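Local coordinates for metallo-beta-lactamase (Serratia marcescens, PDB 5AXR), which hydrolyses the amide bond of beta-lactam rings with a zinc-dependent active site, and so probably gives its bacterium resistance to such antibiotics, at residues A[69-74]-A[170-175]; A[96-101]-A[149-154]. One frame throughout, in Å; residues are numbered along the deposited sequence.

Interaction 1: A[69-74]-A[170-175]; sequences LSTHSH and VVFADS. With ZN (zinc ion), chain B; NA (sodium ion), chain E; COM (1-thioethanesulfonic acid), chain J.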
ATOM      1  N   LEU A  69       2.474  -8.144   1.772  1.00 13.23           N
ATOM      2  CA  LEU A  69       2.065  -7.189   2.794  1.00 15.31           C
ATOM      3  C   LEU A  69       0.848  -6.403   2.344  1.00 16.27           C
ATOM      4  O   LEU A  69       0.789  -5.938   1.205  1.00 17.48           O
ATOM      5  CB  LEU A  69       3.203  -6.245   3.123  1.00 15.31           C
ATOM      6  CG  LEU A  69       4.551  -6.901   3.412  1.00 16.88           C
ATOM      7  CD1 LEU A  69       5.565  -5.812   3.724  1.00 18.58           C
ATOM      8  CD2 LEU A  69       4.489  -7.895   4.556  1.00 18.33           C
ATOM      9  N   SER A  70      -0.111  -6.222   3.246  1.00 16.44           N
ATOM     10  CA  SER A  70      -1.325  -5.464   2.930  1.00 16.21           C
ATOM     11  C   SER A  70      -1.308  -4.108   3.627  1.00 16.80           C
ATOM     12  O   SER A  70      -1.029  -4.034   4.819  1.00 21.65           O
ATOM     13  CB  SER A  70      -2.552  -6.247   3.385  1.00 16.95           C
ATOM     14  OG  SER A  70      -3.752  -5.519   3.180  1.00 16.79           O
ATOM     15  N   THR A  71      -1.567  -3.037   2.879  1.00 15.85           N
ATOM     16  CA  THR A  71      -1.731  -1.711   3.468  1.00 16.30           C
ATOM     17  C   THR A  71      -3.084  -1.639   4.196  1.00 19.84           C
ATOM     18  O   THR A  71      -3.148  -1.583   5.431  1.00 16.79           O
ATOM     19  CB  THR A  71      -1.644  -0.594   2.400  1.00 14.93           C
ATOM     20  OG1 THR A  71      -2.505  -0.869   1.267  1.00 14.04           O
ATOM     21  CG2 THR A  71      -0.181  -0.445   1.916  1.00 14.76           C
ATOM     22  N   HIS A  72      -4.154  -1.816   3.429  1.00 18.69           N
ATOM     23  CA  HIS A  72      -5.472  -1.984   4.008  1.00 17.99           C
ATOM     24  C   HIS A  72      -6.384  -2.826   3.132  1.00 19.69           C
ATOM     25  O   HIS A  72      -6.178  -3.001   1.903  1.00 15.10           O
ATOM     26  CB  HIS A  72      -6.108  -0.618   4.342  1.00 16.17           C
ATOM     27  CG  HIS A  72      -6.538   0.174   3.142  1.00 15.91           C
ATOM     28  ND1 HIS A  72      -5.667   0.934   2.392  1.00 15.03           N
ATOM     29  CD2 HIS A  72      -7.747   0.291   2.538  1.00 16.21           C
ATOM     30  CE1 HIS A  72      -6.327   1.520   1.410  1.00 15.52           C
ATOM     31  NE2 HIS A  72      -7.588   1.139   1.467  1.00 13.77           N
ATOM     32  N   SER A  73      -7.470  -3.254   3.757  1.00 19.57           N
ATOM     33  CA  SER A  73      -8.288  -4.314   3.216  1.00 21.47           C
ATOM     34  C   SER A  73      -9.500  -3.788   2.462  1.00 22.16           C
ATOM     35  O   SER A  73     -10.627  -4.159   2.783  1.00 30.71           O
ATOM     36  CB  SER A  73      -8.749  -5.220   4.370  1.00 24.64           C
ATOM     37  OG  SER A  73      -9.376  -4.468   5.403  1.00 24.10           O
ATOM     38  N   HIS A  74      -9.292  -2.861   1.537  1.00 18.46           N
ATOM     39  CA  HIS A  74     -10.325  -2.531   0.568  1.00 18.37           C
ATOM     40  C   HIS A  74     -10.015  -3.265  -0.714  1.00 19.69           C
ATOM     41  O   HIS A  74      -8.852  -3.569  -0.988  1.00 16.62           O
ATOM     42  CB  HIS A  74     -10.377  -1.031   0.287  1.00 17.95           C
ATOM     43  CG  HIS A  74     -10.992  -0.237   1.385  1.00 17.67           C
ATOM     44  ND1 HIS A  74     -10.671   1.078   1.610  1.00 19.84           N
ATOM     45  CD2 HIS A  74     -11.795  -0.605   2.406  1.00 18.61           C
ATOM     46  CE1 HIS A  74     -11.373   1.532   2.629  1.00 21.52           C
ATOM     47  NE2 HIS A  74     -12.005   0.511   3.176  1.00 21.54           N
ATOM     48  N   VAL A 170      12.512   4.175   2.048  1.00 11.83           N
ATOM     49  CA  VAL A 170      11.326   4.058   1.198  1.00 11.07           C
ATOM     50  C   VAL A 170      10.144   3.828   2.109  1.00 11.47           C
ATOM     51  O   VAL A 170      10.267   3.125   3.115  1.00 10.51           O
ATOM     52  CB  VAL A 170      11.413   2.856   0.240  1.00 10.61           C
ATOM     53  CG1 VAL A 170      10.202   2.813  -0.669  1.00 10.16           C
ATOM     54  CG2 VAL A 170      12.705   2.904  -0.551  1.00 12.13           C
ATOM     55  N   VAL A 171       9.016   4.442   1.755  1.00 11.80           N
ATOM     56  CA  VAL A 171       7.760   4.313   2.487  1.00 11.10           C
ATOM     57  C   VAL A 171       6.659   3.971   1.499  1.00 12.22           C
ATOM     58  O   VAL A 171       6.469   4.688   0.512  1.00 13.36           O
ATOM     59  CB  VAL A 171       7.373   5.655   3.169  1.00 10.77           C
ATOM     60  CG1 VAL A 171       6.047   5.515   3.917  1.00 10.49           C
ATOM     61  CG2 VAL A 171       8.490   6.112   4.085  1.00 10.27           C
ATOM     62  N   PHE A 172       6.002   2.827   1.715  1.00 12.38           N
ATOM     63  CA  PHE A 172       4.773   2.501   1.004  1.00 12.25           C
ATOM     64  C   PHE A 172       3.609   3.010   1.841  1.00 12.59           C
ATOM     65  O   PHE A 172       3.274   2.417   2.869  1.00 11.81           O
ATOM     66  CB  PHE A 172       4.644   0.985   0.798  1.00 13.06           C
ATOM     67  CG  PHE A 172       3.647   0.607  -0.266  1.00 14.70           C
ATOM     68  CD1 PHE A 172       2.287   0.921  -0.119  1.00 14.66           C
ATOM     69  CD2 PHE A 172       4.068   0.003  -1.445  1.00 14.01           C
ATOM     70  CE1 PHE A 172       1.369   0.583  -1.117  1.00 15.10           C
ATOM     71  CE2 PHE A 172       3.159  -0.302  -2.457  1.00 15.97           C
ATOM     72  CZ  PHE A 172       1.803  -0.020  -2.292  1.00 14.81           C
ATOM     73  N   ALA A 173       3.050   4.145   1.444  1.00 13.53           N
ATOM     74  CA  ALA A 173       2.132   4.898   2.291  1.00 13.86           C
ATOM     75  C   ALA A 173       0.706   4.378   2.115  1.00 15.54           C
ATOM     76  O   ALA A 173       0.099   4.523   1.053  1.00 14.23           O
ATOM     77  CB  ALA A 173       2.179   6.365   1.935  1.00 13.77           C
ATOM     78  N   ASP A 174       0.159   3.812   3.177  1.00 15.88           N
ATOM     79  CA  ASP A 174      -1.260   3.524   3.204  1.00 16.63           C
ATOM     80  C   ASP A 174      -2.081   4.800   3.026  1.00 16.84           C
ATOM     81  O   ASP A 174      -1.573   5.924   3.218  1.00 15.92           O
ATOM     82  CB  ASP A 174      -1.618   2.842   4.512  1.00 17.75           C
ATOM     83  CG  ASP A 174      -3.019   2.266   4.502  1.00 21.54           C
ATOM     84  OD1 ASP A 174      -3.542   2.016   3.392  1.00 24.24           O
ATOM     85  OD2 ASP A 174      -3.606   2.136   5.595  1.00 25.44           O
ATOM     86  N   SER A 175      -3.320   4.620   2.570  1.00 15.87           N
ATOM     87  CA  SER A 175      -4.249   5.730   2.314  1.00 15.89           C
ATOM     88  C   SER A 175      -4.633   6.430   3.616  1.00 15.28           C
ATOM     89  O   SER A 175      -4.945   5.769   4.610  1.00 11.12           O
ATOM     90  CB  SER A 175      -5.533   5.215   1.649  1.00 16.03           C
ATOM     91  OG  SER A 175      -5.258   4.550   0.438  1.00 17.92           O
TER
HETATM   92 ZN    ZN B 301      -9.215   2.275   0.807  1.00 17.86          ZN
HETATM   93 NA    NA E 304      -2.799  -3.850   6.987  1.00 26.72          NA
HETATM   94  C1  COM J 309     -10.912   2.862  -1.746  1.00 34.15           C
HETATM   95  C2  COM J 309     -11.072   3.487  -3.141  1.00 39.78           C
HETATM   96  S1  COM J 309      -9.331   3.272  -0.952  1.00 27.35           S
HETATM   97  S2  COM J 309     -11.356   5.136  -3.118  1.00 39.64           S
HETATM   98  O1S COM J 309     -12.277   5.497  -1.812  1.00 36.68           O
HETATM   99  O2S COM J 309     -12.039   5.506  -4.317  1.00 37.55           O
HETATM  100  O3S COM J 309     -10.099   5.850  -3.032  1.00 37.25           O
HETATM  101  O   HOH W   1      -4.933  -4.797   5.616  1.00 19.34           O
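Phe-172, near the end of strand 166-173, makes the first touch: its CD1 lies 3.5 Å from CG2 of Thr-71, with CE1 almost as near, and the two side chains cross at about a right angle. The methyl branch of Thr-71 does the touching here; its OG1 is hydrogen-bonded to Asp-41. Just past the strand, Asp-174 turns toward the zinc loop. With CG anti to the backbone N (chi1 -169°), its carboxylate reaches the imidazole of His-72, whose ND1 donates to OD1 over 2.6 Å. That oxygen offers its syn lone pair, while the ring and carboxylate planes stand 40° apart, and the bond is bent rather than straight. OD1 also packs 3.4 Å from CB of Thr-71 and takes a weak second hydrogen bond from the backbone N of Ser-175. Ser-175 closes the contact by placing OG 3.4 Å from CE1 of His-72. With ND1 of His-72 engaged in this way, its NE2 faces the zinc ion, 2.1 Å off; His-74, by contrast, binds through ND1, the sulfur S1 of the bound 1-thioethanesulfonic acid lies 2.0 Å from the metal, and His-150 supplies the remaining ligand. The carboxylate would be expected to make the imidazole a more electron-rich ligand. Here a second-shell aspartate helps to fix the rotation of a first-shell histidine belonging to the HxHxDH motif, the signature of the metallo-beta-lactamase superfamily, whose zinc site lies at the edge of an alpha-beta/beta-alpha sandwich.

Interaction 2: A[96-101]-A[149-154]; sequences AANVDT and GHTEGG. With ZN (zinc ion), chain B; NA (sodium ion), chain E.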
ATOM      1  N   ALA A  96      -3.744  -6.111  12.675  1.00 22.25           N
ATOM      2  CA  ALA A  96      -4.609  -7.067  13.396  1.00 27.21           C
ATOM      3  C   ALA A  96      -6.052  -6.923  12.986  1.00 26.17           C
ATOM      4  O   ALA A  96      -6.702  -7.897  12.601  1.00 27.06           O
ATOM      5  CB  ALA A  96      -4.479  -6.859  14.892  1.00 26.39           C
ATOM      6  N   ALA A  97      -6.487  -5.671  12.909  1.00 25.62           N
ATOM      7  CA  ALA A  97      -7.885  -5.347  12.671  1.00 25.74           C
ATOM      8  C   ALA A  97      -8.349  -5.559  11.231  1.00 26.50           C
ATOM      9  O   ALA A  97      -9.552  -5.573  10.967  1.00 25.64           O
ATOM     10  CB  ALA A  97      -8.157  -3.920  13.101  1.00 31.12           C
ATOM     11  N   ASN A  98      -7.433  -5.789  10.297  1.00 25.86           N
ATOM     12  CA  ASN A  98      -7.872  -6.096   8.940  1.00 23.35           C
ATOM     13  C   ASN A  98      -7.720  -7.577   8.612  1.00 23.83           C
ATOM     14  O   ASN A  98      -8.143  -8.006   7.541  1.00 23.28           O
ATOM     15  CB  ASN A  98      -7.120  -5.239   7.921  1.00 23.74           C
ATOM     16  CG  ASN A  98      -7.483  -3.752   8.006  1.00 22.88           C
ATOM     17  OD1 ASN A  98      -8.307  -3.311   8.826  1.00 20.28           O
ATOM     18  ND2 ASN A  98      -6.883  -2.977   7.131  1.00 19.55           N
ATOM     19  N   VAL A  99      -7.146  -8.351   9.538  1.00 22.25           N
ATOM     20  CA  VAL A  99      -6.834  -9.758   9.273  1.00 28.76           C
ATOM     21  C   VAL A  99      -8.074 -10.542   8.818  1.00 29.62           C
ATOM     22  O   VAL A  99      -8.050 -11.222   7.782  1.00 28.75           O
ATOM     23  CB  VAL A  99      -6.197 -10.456  10.481  1.00 26.21           C
ATOM     24  CG1 VAL A  99      -6.211 -11.959  10.287  1.00 29.23           C
ATOM     25  CG2 VAL A  99      -4.761  -9.995  10.667  1.00 27.60           C
ATOM     26  N   ASP A 100      -9.191 -10.339   9.503  1.00 34.76           N
ATOM     27  CA  ASP A 100     -10.392 -11.128   9.211  1.00 34.86           C
ATOM     28  C   ASP A 100     -10.998 -10.766   7.868  1.00 30.00           C
ATOM     29  O   ASP A 100     -11.428 -11.641   7.118  1.00 30.18           O
ATOM     30  CB  ASP A 100     -11.428 -11.003  10.333  1.00 39.55           C
ATOM     31  CG  ASP A 100     -11.097 -11.892  11.518  1.00 46.08           C
ATOM     32  OD1 ASP A 100     -10.744 -13.086  11.308  1.00 48.01           O
ATOM     33  OD2 ASP A 100     -11.136 -11.383  12.654  1.00 51.97           O
ATOM     34  N   THR A 101     -10.978  -9.481   7.540  1.00 26.74           N
ATOM     35  CA  THR A 101     -11.454  -9.027   6.246  1.00 26.87           C
ATOM     36  C   THR A 101     -10.690  -9.694   5.115  1.00 25.57           C
ATOM     37  O   THR A 101     -11.287 -10.072   4.116  1.00 23.72           O
ATOM     38  CB  THR A 101     -11.318  -7.507   6.122  1.00 28.68           C
ATOM     39  OG1 THR A 101     -12.020  -6.890   7.206  1.00 29.98           O
ATOM     40  CG2 THR A 101     -11.881  -7.015   4.792  1.00 30.67           C
ATOM     41  N   GLY A 149      -7.495   4.578  10.473  1.00 17.16           N
ATOM     42  CA  GLY A 149      -8.414   5.674  10.259  1.00 17.77           C
ATOM     43  C   GLY A 149      -9.182   5.457   8.981  1.00 19.25           C
ATOM     44  O   GLY A 149     -10.401   5.503   8.988  1.00 18.99           O
ATOM     45  N   HIS A 150      -8.465   5.272   7.871  1.00 20.25           N
ATOM     46  CA  HIS A 150      -9.098   5.042   6.580  1.00 19.34           C
ATOM     47  C   HIS A 150      -9.699   3.639   6.614  1.00 17.86           C
ATOM     48  O   HIS A 150     -10.751   3.405   6.037  1.00 21.76           O
ATOM     49  CB  HIS A 150      -8.076   5.203   5.449  1.00 18.42           C
ATOM     50  CG  HIS A 150      -8.580   4.812   4.095  1.00 17.92           C
ATOM     51  ND1 HIS A 150      -9.096   5.726   3.202  1.00 18.32           N
ATOM     52  CD2 HIS A 150      -8.523   3.630   3.431  1.00 15.55           C
ATOM     53  CE1 HIS A 150      -9.364   5.119   2.057  1.00 17.12           C
ATOM     54  NE2 HIS A 150      -9.053   3.843   2.183  1.00 15.69           N
ATOM     55  N   THR A 151      -9.003   2.736   7.294  1.00 18.73           N
ATOM     56  CA  THR A 151      -9.547   1.509   7.885  1.00 18.41           C
ATOM     57  C   THR A 151      -8.878   1.394   9.241  1.00 21.91           C
ATOM     58  O   THR A 151      -7.869   2.059   9.492  1.00 20.16           O
ATOM     59  CB  THR A 151      -9.163   0.212   7.110  1.00 18.72           C
ATOM     60  OG1 THR A 151      -7.744  -0.016   7.197  1.00 18.06           O
ATOM     61  CG2 THR A 151      -9.546   0.281   5.671  1.00 19.92           C
ATOM     62  N   GLU A 152      -9.347   0.451  10.053  1.00 20.94           N
ATOM     63  CA  GLU A 152      -8.872   0.314  11.409  1.00 21.38           C
ATOM     64  C   GLU A 152      -7.503  -0.381  11.460  1.00 21.91           C
ATOM     65  O   GLU A 152      -6.692  -0.115  12.348  1.00 19.18           O
ATOM     66  CB  GLU A 152      -9.906  -0.476  12.223  1.00 26.35           C
ATOM     67  CG  GLU A 152      -9.706  -0.398  13.725  1.00 33.27           C
ATOM     68  CD  GLU A 152     -10.628  -1.343  14.506  1.00 40.05           C
ATOM     69  OE1 GLU A 152     -11.670  -1.785  13.970  1.00 38.76           O
ATOM     70  OE2 GLU A 152     -10.278  -1.673  15.657  1.00 40.76           O
ATOM     71  N   GLY A 153      -7.245  -1.291  10.528  1.00 20.11           N
ATOM     72  CA  GLY A 153      -6.000  -2.042  10.538  1.00 21.78           C
ATOM     73  C   GLY A 153      -4.954  -1.595   9.507  1.00 23.60           C
ATOM     74  O   GLY A 153      -4.031  -2.359   9.192  1.00 20.04           O
ATOM     75  N   GLY A 154      -5.098  -0.378   8.982  1.00 22.55           N
ATOM     76  CA  GLY A 154      -4.124   0.197   8.030  1.00 21.27           C
ATOM     77  C   GLY A 154      -2.680   0.128   8.520  1.00 19.18           C
ATOM     78  O   GLY A 154      -2.401   0.459   9.672  1.00 16.31           O
TER
HETATM   79 ZN    ZN B 301      -9.215   2.275   0.807  1.00 17.86          ZN
HETATM   80 NA    NA E 304      -2.799  -3.850   6.987  1.00 26.72          NA
HETATM   81  O   HOH W   1      -4.933  -4.797   5.616  1.00 19.34           O
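Asn-98 meets the 149-154 loop with both ends of its amide, the oxygen turned to the backbone and the nitrogen to a side chain. Its CG sits beside the backbone N and anti to the carbonyl carbon (chi1 -68°), which carries the flat group across to Gly-153. OD1 receives a weak hydrogen bond from the N of Gly-153 at 2.8 Å. The amide lies against the bare backbone of this glycine, with Asn-98 OD1 3.1 Å and CG 3.4 Å from the CA of Gly-153. From the other end, ND2 donates to OG1 of Thr-151 over 3.1 Å in a nearly straight bond (172°) that lies in the amide plane. Thr-151 can meet it because its hydroxyl occupies the position between backbone N and carbonyl carbon (chi1 66°). A water accepts a second bond from ND2 and also binds the sodium ion, to which Gly-153 contributes its carbonyl O at 2.9 Å. The two ND2 bonds, with the weak one at OD1, support this orientation of the amide. Farther out, Ala-97 rests its CB against the extended chain of Glu-152, 3.8 Å from CD. The 96-101 segment leads from strand 91-95 into helix 99-104, with Val-99 packed on strand 126-129, while the loop of His-150, a zinc ligand, runs between strands 140-146 and 155-163.

In the fold
Both contacts converge on the same zinc and sodium ions, and the centres of the two contacts lie about 11 Å apart. Interaction 1 lies near the centre of the chain, where every touching residue is buried and a carboxylate hydrogen-bonds to a metal ligand. Interaction 2, about 13 Å from that centre, relies on a neutral amide; it is still largely buried, but with an exposed rim at Ala-97 and Glu-152. Each joins a segment that follows a strand of the seven-stranded sheet (65-69 or 91-95) to one from the five-stranded sheet (at the end of 166-173, or leading into 155-163). Histidines from both contacts share the zinc ion, and backbone carbonyls from both, with one water, share the sodium ion.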